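TATA-box-binding protein (Methanococcus jannaschii, PDB 2Z8U) probably binds the TATA-box promoter element and acts as a general transcription initiation factor for archaeal RNA polymerase. Local coordinates at residues Ala40-Glu43 and Gly49-Cys52; Ala60-Ile63 and Val69-Thr72; Lys75-Ala80 and Pro102-Gln107. All coordinates share one frame; numbering follows the deposited sequence.

Contact 1. Residues Ala40-Glu43 and Gly49-Cys52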
loop_
_atom_site.group_PDB
_atom_site.type_symbol
_atom_site.label_atom_id
_atom_site.label_comp_id
_atom_site.label_asym_id
_atom_site.label_seq_id
_atom_site.Cartn_x
_atom_site.Cartn_y
_atom_site.Cartn_z
ATOM N N ALA B 40 -40.576 -6.195 15.323
ATOM C CA ALA B 40 -39.229 -6.153 15.912
ATOM C C ALA B 40 -38.470 -7.411 15.560
ATOM O O ALA B 40 -38.995 -8.527 15.701
ATOM C CB ALA B 40 -39.290 -5.984 17.434
ATOM N N GLU B 41 -37.249 -7.229 15.081
ATOM C CA GLU B 41 -36.335 -8.334 14.802
ATOM C C GLU B 41 -35.192 -8.268 15.812
ATOM O O GLU B 41 -34.460 -7.260 15.864
ATOM C CB GLU B 41 -35.802 -8.210 13.376
ATOM C CG GLU B 41 -34.917 -9.371 12.921
ATOM C CD GLU B 41 -34.317 -9.181 11.521
ATOM O OE1 GLU B 41 -34.550 -8.128 10.888
ATOM O OE2 GLU B 41 -33.602 -10.099 11.052
ATOM N N TYR B 42 -35.053 -9.313 16.625
ATOM C CA TYR B 42 -33.987 -9.371 17.630
ATOM C C TYR B 42 -33.399 -10.774 17.762
ATOM O O TYR B 42 -34.072 -11.689 18.227
ATOM C CB TYR B 42 -34.497 -8.869 18.994
ATOM C CG TYR B 42 -33.465 -8.862 20.104
ATOM C CD1 TYR B 42 -32.236 -8.212 19.945
ATOM C CD2 TYR B 42 -33.726 -9.485 21.321
ATOM C CE1 TYR B 42 -31.292 -8.202 20.966
ATOM C CE2 TYR B 42 -32.793 -9.474 22.347
ATOM C CZ TYR B 42 -31.578 -8.823 22.162
ATOM O OH TYR B 42 -30.640 -8.818 23.180
ATOM N N GLU B 43 -32.146 -10.927 17.341
ATOM C CA GLU B 43 -31.437 -12.213 17.394
ATOM C C GLU B 43 -30.087 -11.964 18.046
ATOM O O GLU B 43 -29.087 -11.754 17.346
ATOM C CB GLU B 43 -31.222 -12.771 15.982
ATOM C CG GLU B 43 -32.233 -12.308 14.930
ATOM C CD GLU B 43 -33.251 -13.376 14.567
ATOM O OE1 GLU B 43 -34.041 -13.136 13.624
ATOM O OE2 GLU B 43 -33.260 -14.453 15.206
ATOM N N GLY B 49 -27.988 -5.729 18.240
ATOM C CA GLY B 49 -29.018 -4.669 18.182
ATOM C C GLY B 49 -30.407 -5.176 17.823
ATOM O O GLY B 49 -30.563 -6.273 17.257
ATOM N N LEU B 50 -31.425 -4.390 18.165
ATOM C CA LEU B 50 -32.806 -4.736 17.832
ATOM C C LEU B 50 -33.290 -3.847 16.706
ATOM O O LEU B 50 -33.085 -2.628 16.750
ATOM C CB LEU B 50 -33.729 -4.589 19.061
ATOM C CG LEU B 50 -35.228 -4.817 18.869
ATOM C CD1 LEU B 50 -35.824 -5.391 20.139
ATOM C CD2 LEU B 50 -35.982 -3.557 18.420
ATOM N N VAL B 51 -33.978 -4.441 15.733
ATOM C CA VAL B 51 -34.503 -3.698 14.576
ATOM C C VAL B 51 -36.019 -3.601 14.633
ATOM O O VAL B 51 -36.690 -4.607 14.812
ATOM C CB VAL B 51 -34.077 -4.347 13.225
ATOM C CG1 VAL B 51 -34.642 -3.572 12.036
ATOM C CG2 VAL B 51 -32.559 -4.442 13.136
ATOM N N CYS B 52 -36.544 -2.381 14.515
ATOM C CA CYS B 52 -37.980 -2.143 14.447
ATOM C C CYS B 52 -38.307 -1.382 13.161
ATOM O O CYS B 52 -37.789 -0.292 12.928
ATOM C CB CYS B 52 -38.489 -1.353 15.653
ATOM S SG CYS B 52 -40.325 -1.055 15.562
HETATM O O HOH W 1 -30.293 -8.938 16.786
#

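Contact 2. Residues Ala60-Ile63 and Val69-Thr72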
loop_
_atom_site.group_PDB
_atom_site.type_symbol
_atom_site.label_atom_id
_atom_site.label_comp_id
_atom_site.label_asym_id
_atom_site.label_seq_id
_atom_site.Cartn_x
_atom_site.Cartn_y
_atom_site.Cartn_z
ATOM N N ALA B 60 -37.269 2.986 9.951
ATOM C CA ALA B 60 -36.722 1.853 10.667
ATOM C C ALA B 60 -35.803 2.351 11.776
ATOM O O ALA B 60 -35.100 3.359 11.616
ATOM C CB ALA B 60 -35.954 0.941 9.710
ATOM N N LEU B 61 -35.813 1.637 12.889
ATOM C CA LEU B 61 -34.969 1.997 14.024
ATOM C C LEU B 61 -34.101 0.807 14.394
ATOM O O LEU B 61 -34.552 -0.340 14.336
ATOM C CB LEU B 61 -35.829 2.417 15.231
ATOM C CG LEU B 61 -36.708 3.682 15.116
ATOM C CD1 LEU B 61 -38.106 3.350 14.602
ATOM C CD2 LEU B 61 -36.831 4.309 16.472
ATOM N N LEU B 62 -32.859 1.095 14.773
ATOM C CA LEU B 62 -31.943 0.117 15.306
ATOM C C LEU B 62 -31.663 0.548 16.731
ATOM O O LEU B 62 -31.244 1.690 16.969
ATOM C CB LEU B 62 -30.652 0.062 14.477
ATOM C CG LEU B 62 -29.462 -0.783 14.976
ATOM C CD1 LEU B 62 -29.800 -2.251 15.155
ATOM C CD2 LEU B 62 -28.274 -0.622 14.026
ATOM N N ILE B 63 -31.978 -0.338 17.678
ATOM C CA ILE B 63 -31.848 -0.010 19.091
ATOM C C ILE B 63 -30.811 -0.907 19.774
ATOM O O ILE B 63 -30.904 -2.131 19.684
ATOM C CB ILE B 63 -33.193 -0.160 19.846
ATOM C CG1 ILE B 63 -34.327 0.574 19.107
ATOM C CG2 ILE B 63 -33.029 0.309 21.308
ATOM C CD1 ILE B 63 -35.700 0.408 19.724
ATOM N N VAL B 69 -29.668 4.679 19.446
ATOM C CA VAL B 69 -30.671 4.430 18.438
ATOM C C VAL B 69 -30.184 5.074 17.123
ATOM O O VAL B 69 -29.684 6.222 17.110
ATOM C CB VAL B 69 -32.064 5.003 18.860
ATOM C CG1 VAL B 69 -33.107 4.861 17.717
ATOM C CG2 VAL B 69 -32.593 4.329 20.142
ATOM N N ASN B 70 -30.305 4.324 16.027
ATOM C CA ASN B 70 -30.089 4.852 14.675
ATOM C C ASN B 70 -31.407 4.681 13.929
ATOM O O ASN B 70 -32.107 3.676 14.110
ATOM C CB ASN B 70 -28.969 4.098 13.966
ATOM C CG ASN B 70 -27.592 4.329 14.606
ATOM O OD1 ASN B 70 -27.297 5.408 15.141
ATOM N ND2 ASN B 70 -26.745 3.306 14.558
ATOM N N CYS B 71 -31.770 5.673 13.126
ATOM C CA CYS B 71 -33.079 5.684 12.487
ATOM C C CYS B 71 -32.945 6.172 11.052
ATOM O O CYS B 71 -32.351 7.217 10.797
ATOM C CB CYS B 71 -34.072 6.559 13.286
ATOM S SG CYS B 71 -35.634 6.926 12.446
ATOM N N THR B 72 -33.509 5.385 10.136
ATOM C CA THR B 72 -33.433 5.625 8.703
ATOM C C THR B 72 -34.850 5.707 8.142
ATOM O O THR B 72 -35.794 5.219 8.760
ATOM C CB THR B 72 -32.639 4.460 8.026
ATOM O OG1 THR B 72 -32.399 4.775 6.659
ATOM C CG2 THR B 72 -33.404 3.162 8.114
#

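Contact 3. Residues Lys75-Ala80 and Pro102-Gln107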
loop_
_atom_site.group_PDB
_atom_site.type_symbol
_atom_site.label_atom_id
_atom_site.label_comp_id
_atom_site.label_asym_id
_atom_site.label_seq_id
_atom_site.Cartn_x
_atom_site.Cartn_y
_atom_site.Cartn_z
ATOM N N LYS B 75 -38.217 11.497 6.173
ATOM C CA LYS B 75 -38.056 12.544 5.174
ATOM C C LYS B 75 -37.324 13.745 5.783
ATOM O O LYS B 75 -36.713 14.532 5.062
ATOM C CB LYS B 75 -39.417 12.998 4.614
ATOM C CG LYS B 75 -40.220 11.947 3.827
ATOM C CD LYS B 75 -41.441 12.601 3.132
ATOM C CE LYS B 75 -42.381 11.566 2.526
ATOM N NZ LYS B 75 -43.361 12.166 1.567
ATOM N N SER B 76 -37.394 13.864 7.109
ATOM C CA SER B 76 -36.842 15.007 7.856
ATOM C C SER B 76 -36.464 14.570 9.273
ATOM O O SER B 76 -36.969 13.550 9.774
ATOM C CB SER B 76 -37.885 16.138 7.963
ATOM O OG SER B 76 -38.946 15.729 8.817
ATOM N N LYS B 77 -35.605 15.361 9.915
ATOM C CA LYS B 77 -35.284 15.188 11.335
ATOM C C LYS B 77 -36.528 15.157 12.198
ATOM O O LYS B 77 -36.622 14.346 13.110
ATOM C CB LYS B 77 -34.345 16.309 11.819
ATOM C CG LYS B 77 -33.919 16.175 13.284
ATOM C CD LYS B 77 -33.166 17.412 13.710
ATOM C CE LYS B 77 -33.274 17.663 15.205
ATOM N NZ LYS B 77 -32.681 18.992 15.530
ATOM N N GLU B 78 -37.490 16.047 11.915
ATOM C CA GLU B 78 -38.703 16.122 12.723
ATOM C C GLU B 78 -39.548 14.885 12.583
ATOM O O GLU B 78 -40.085 14.404 13.585
ATOM C CB GLU B 78 -39.555 17.380 12.416
ATOM C CG GLU B 78 -38.914 18.698 12.850
ATOM C CD GLU B 78 -37.751 19.085 11.969
ATOM O OE1 GLU B 78 -37.668 18.567 10.839
ATOM O OE2 GLU B 78 -36.911 19.896 12.409
ATOM N N GLU B 79 -39.689 14.383 11.350
ATOM C CA GLU B 79 -40.438 13.151 11.141
ATOM C C GLU B 79 -39.829 11.979 11.930
ATOM O O GLU B 79 -40.554 11.168 12.543
ATOM C CB GLU B 79 -40.505 12.778 9.674
ATOM C CG GLU B 79 -41.265 11.476 9.445
ATOM C CD GLU B 79 -41.576 11.221 8.002
ATOM O OE1 GLU B 79 -42.692 11.573 7.556
ATOM O OE2 GLU B 79 -40.696 10.689 7.307
ATOM N N ALA B 80 -38.499 11.894 11.878
ATOM C CA ALA B 80 -37.750 10.898 12.631
ATOM C C ALA B 80 -38.001 11.052 14.131
ATOM O O ALA B 80 -38.255 10.072 14.801
ATOM C CB ALA B 80 -36.278 10.973 12.325
ATOM N N PRO B 102 -35.184 13.037 24.226
ATOM C CA PRO B 102 -33.833 12.895 23.677
ATOM C C PRO B 102 -33.572 13.895 22.561
ATOM O O PRO B 102 -34.505 14.298 21.856
ATOM C CB PRO B 102 -33.830 11.452 23.133
ATOM C CG PRO B 102 -35.233 11.213 22.703
ATOM C CD PRO B 102 -36.097 11.991 23.699
ATOM N N GLU B 103 -32.319 14.327 22.410
ATOM C CA GLU B 103 -31.962 15.190 21.295
ATOM C C GLU B 103 -31.645 14.349 20.055
ATOM O O GLU B 103 -30.842 13.411 20.107
ATOM C CB GLU B 103 -30.796 16.108 21.681
ATOM C CG GLU B 103 -30.289 16.913 20.532
ATOM C CD GLU B 103 -29.151 17.810 20.918
ATOM O OE1 GLU B 103 -28.689 17.724 22.070
ATOM O OE2 GLU B 103 -28.714 18.586 20.042
ATOM N N ILE B 104 -32.332 14.637 18.952
ATOM C CA ILE B 104 -32.151 13.890 17.723
ATOM C C ILE B 104 -31.042 14.554 16.878
ATOM O O ILE B 104 -31.154 15.740 16.567
ATOM C CB ILE B 104 -33.476 13.841 16.932
ATOM C CG1 ILE B 104 -34.641 13.329 17.811
ATOM C CG2 ILE B 104 -33.305 13.068 15.613
ATOM C CD1 ILE B 104 -34.431 12.012 18.507
ATOM N N LYS B 105 -29.993 13.800 16.533
ATOM C CA LYS B 105 -28.836 14.320 15.763
ATOM C C LYS B 105 -28.850 13.815 14.318
ATOM O O LYS B 105 -28.996 12.604 14.082
ATOM C CB LYS B 105 -27.518 13.891 16.449
ATOM C CG LYS B 105 -26.250 14.278 15.672
ATOM C CD LYS B 105 -25.077 14.356 16.627
ATOM C CE LYS B 105 -23.992 13.374 16.263
ATOM N NZ LYS B 105 -23.053 13.146 17.412
ATOM N N ILE B 106 -28.673 14.714 13.347
ATOM C CA ILE B 106 -28.578 14.273 11.961
ATOM C C ILE B 106 -27.218 13.629 11.722
ATOM O O ILE B 106 -26.198 14.231 12.006
ATOM C CB ILE B 106 -28.850 15.438 10.937
ATOM C CG1 ILE B 106 -30.341 15.808 10.947
ATOM C CG2 ILE B 106 -28.443 15.029 9.523
ATOM C CD1 ILE B 106 -30.633 17.203 10.313
ATOM N N GLN B 107 -27.221 12.397 11.220
ATOM C CA GLN B 107 -25.992 11.712 10.857
ATOM C C GLN B 107 -25.722 11.746 9.363
ATOM O O GLN B 107 -24.573 11.746 8.944
ATOM C CB GLN B 107 -26.019 10.259 11.295
ATOM C CG GLN B 107 -26.002 10.071 12.791
ATOM C CD GLN B 107 -24.683 10.493 13.418
ATOM O OE1 GLN B 107 -23.658 10.605 12.733
ATOM N NE2 GLN B 107 -24.707 10.745 14.724
#

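Contact 1. Residues Ala40-Glu43 and Gly49-Cys52
Tyr-42 and Leu-50 both hold CG anti to the backbone N (chi1 -179° and 176°), and from there the two side chains meet at about a right angle. Leu-50 CD1 lies against Tyr-42 CB at 3.9 Å, Leu-50 CB lies oblique to the ring, and the carbonyl oxygen of Gly-49 comes up to the ring edge, near its plane, 3.7 Å from Tyr-42 CD1. The other methyl, Leu-50 CD2, reaches Ala-40 CB at 4.2 Å, so one leucine reaches both Ala-40 and Tyr-42. Cut back to an alanine here, the side chain would lose both methyls, which is likely to leave Tyr-42 CB and Ala-40 CB without these partners and open a gap beside the ring. The backbones are joined at the hydrogen-bonded antiparallel pair Glu-41/Val-51: Glu-41 N to Val-51 O is 2.7 Å, and Val-51 N to Glu-41 O is 2.9 Å. Past Tyr-42 and Leu-50 the segments separate, and a water bridges them, accepting from Glu-43 N (2.8 Å) and donating to Gly-49 O (2.7 Å). Glu-41 OE1 forms a salt bridge with Arg-53 on the neighbouring strand. This hairpin forms one end of the sheet within the chain: strand 50-54 pairs next with strand 59-63, helix 30-36 covers Tyr-42 and Leu-50, and Val-51 packs on Met-127 of the second subunit.

Contact 2. Residues Ala60-Ile63 and Val69-Thr72
The beta hairpin of strands 59-63 and 68-72 belongs to the first of the two repeats that build the saddle-shaped TBP fold, and here Leu-61 and Val-69, Ala-60 and Thr-72 meet across it. The strands run antiparallel, their axes 4.6 Å apart at closest approach and 165° between directions. Two hydrogen-bonded pairs hold them, each exchanging two N-H...O bonds. At Leu-62/Asn-70, Leu-62 N gives to Asn-70 O at 2.8 Å, and Asn-70 N returns a bond to Leu-62 O at 3.0 Å. Ala-60 and Thr-72 repeat the exchange. Between these bonds the alpha carbons add CA-H...O contacts, such as Cys-71 CA to Ala-60 O at 3.2 Å.

Side chains alternate between the two faces. On the face of Leu-61, Ile-63, Val-69 and Cys-71, Leu-61 CD2 meets Val-69 CG1 at 4.0 Å on the diagonal, and Ile-63 CG2 touches Val-69 CG2 at 4.2 Å. Val-69 serves both neighbours because its branches diverge: CG1 is anti to the backbone N (chi1 174°) and CG2 anti to the carbonyl carbon. On the opposite face Thr-72 turns its methyl, CG2, onto Ala-60 CB at 3.7 Å.

That second face, with Ala-60, Leu-62, Asn-70 and Thr-72, is turned from helix 77-94 and forms part of the concave side of the saddle, which probably lies on TATA-box DNA as in other TBPs. Here the second subunit occupies it, its Leu-126 packing on Ala-60, Leu-62 and Thr-72. Helix 77-94 backs the first face, with Ile-84 against Leu-61 and Cys-71, while strands 50-54 and 14-23 flank the hairpin in the sheet.

Contact 3. Residues Lys75-Ala80 and Pro102-Gln107
This is a helix-to-strand contact carried by one lysine: Lys-77, in the first repeat and the first turn of helix 77-94, lies across Ile-104 and Ile-106, where the chain enters strand 105-114. With CG anti to the backbone N (chi1 -178°) and the chain extended beyond it, the lysine runs obliquely over Ile-104 and places its CG 3.9 Å from Ile-104 CG2. Its CE comes within 3.2 Å of Ile-104 O, while NZ stays 3.7 Å from that oxygen. At the base of the chain, Lys-77 CB rests 4.1 Å from Ile-106 CD1.

The start of the helix is fixed within its own segment. Ser-76 is the N-cap residue, and its OG accepts from Glu-79 N at 3.0 Å. Glu-79 in turn accepts from Lys-75 N through OE2 at 2.8 Å, the N-H meeting the carboxylate from above, 42° out of its plane. Beneath the lysine, Ile-104 is buried against Val-20 and Thr-22 of strand 14-23 and against Ile-84 of the helix.

The joint is therefore mainly aliphatic: Lys-77 lays its methylene groups on Ile-104, with CB on Ile-106, and its CE meets the Ile-104 carbonyl oxygen. Glu-103 OE2, 6.0 Å from Lys-77 NZ, is too distant for a salt bridge, so its pull on the ammonium is probably only a weak, long-range one.

In the fold
Contact 2 is the most buried of the three, while contacts 1 and 3 are partly buried. Contacts 1 and 2 are successive hairpins of one sheet, joined directly because strands 50-54 and 59-63 are neighbours: Leu-50 O probably accepts from Ile-63 N, and Cys-52 O from Leu-61 N. Contact 3 touches contact 2 where Cys-71 SG packs on Ala-80 CB, and its centre lies about 20 Å from that of contact 1. Two hydrogen-bonded pairs join the strands of contact 2, against one pair plus a water bridge in contact 1. Contact 3 instead relies on side-chain packing between the start of helix 77-94 and the approach to strand 105-114.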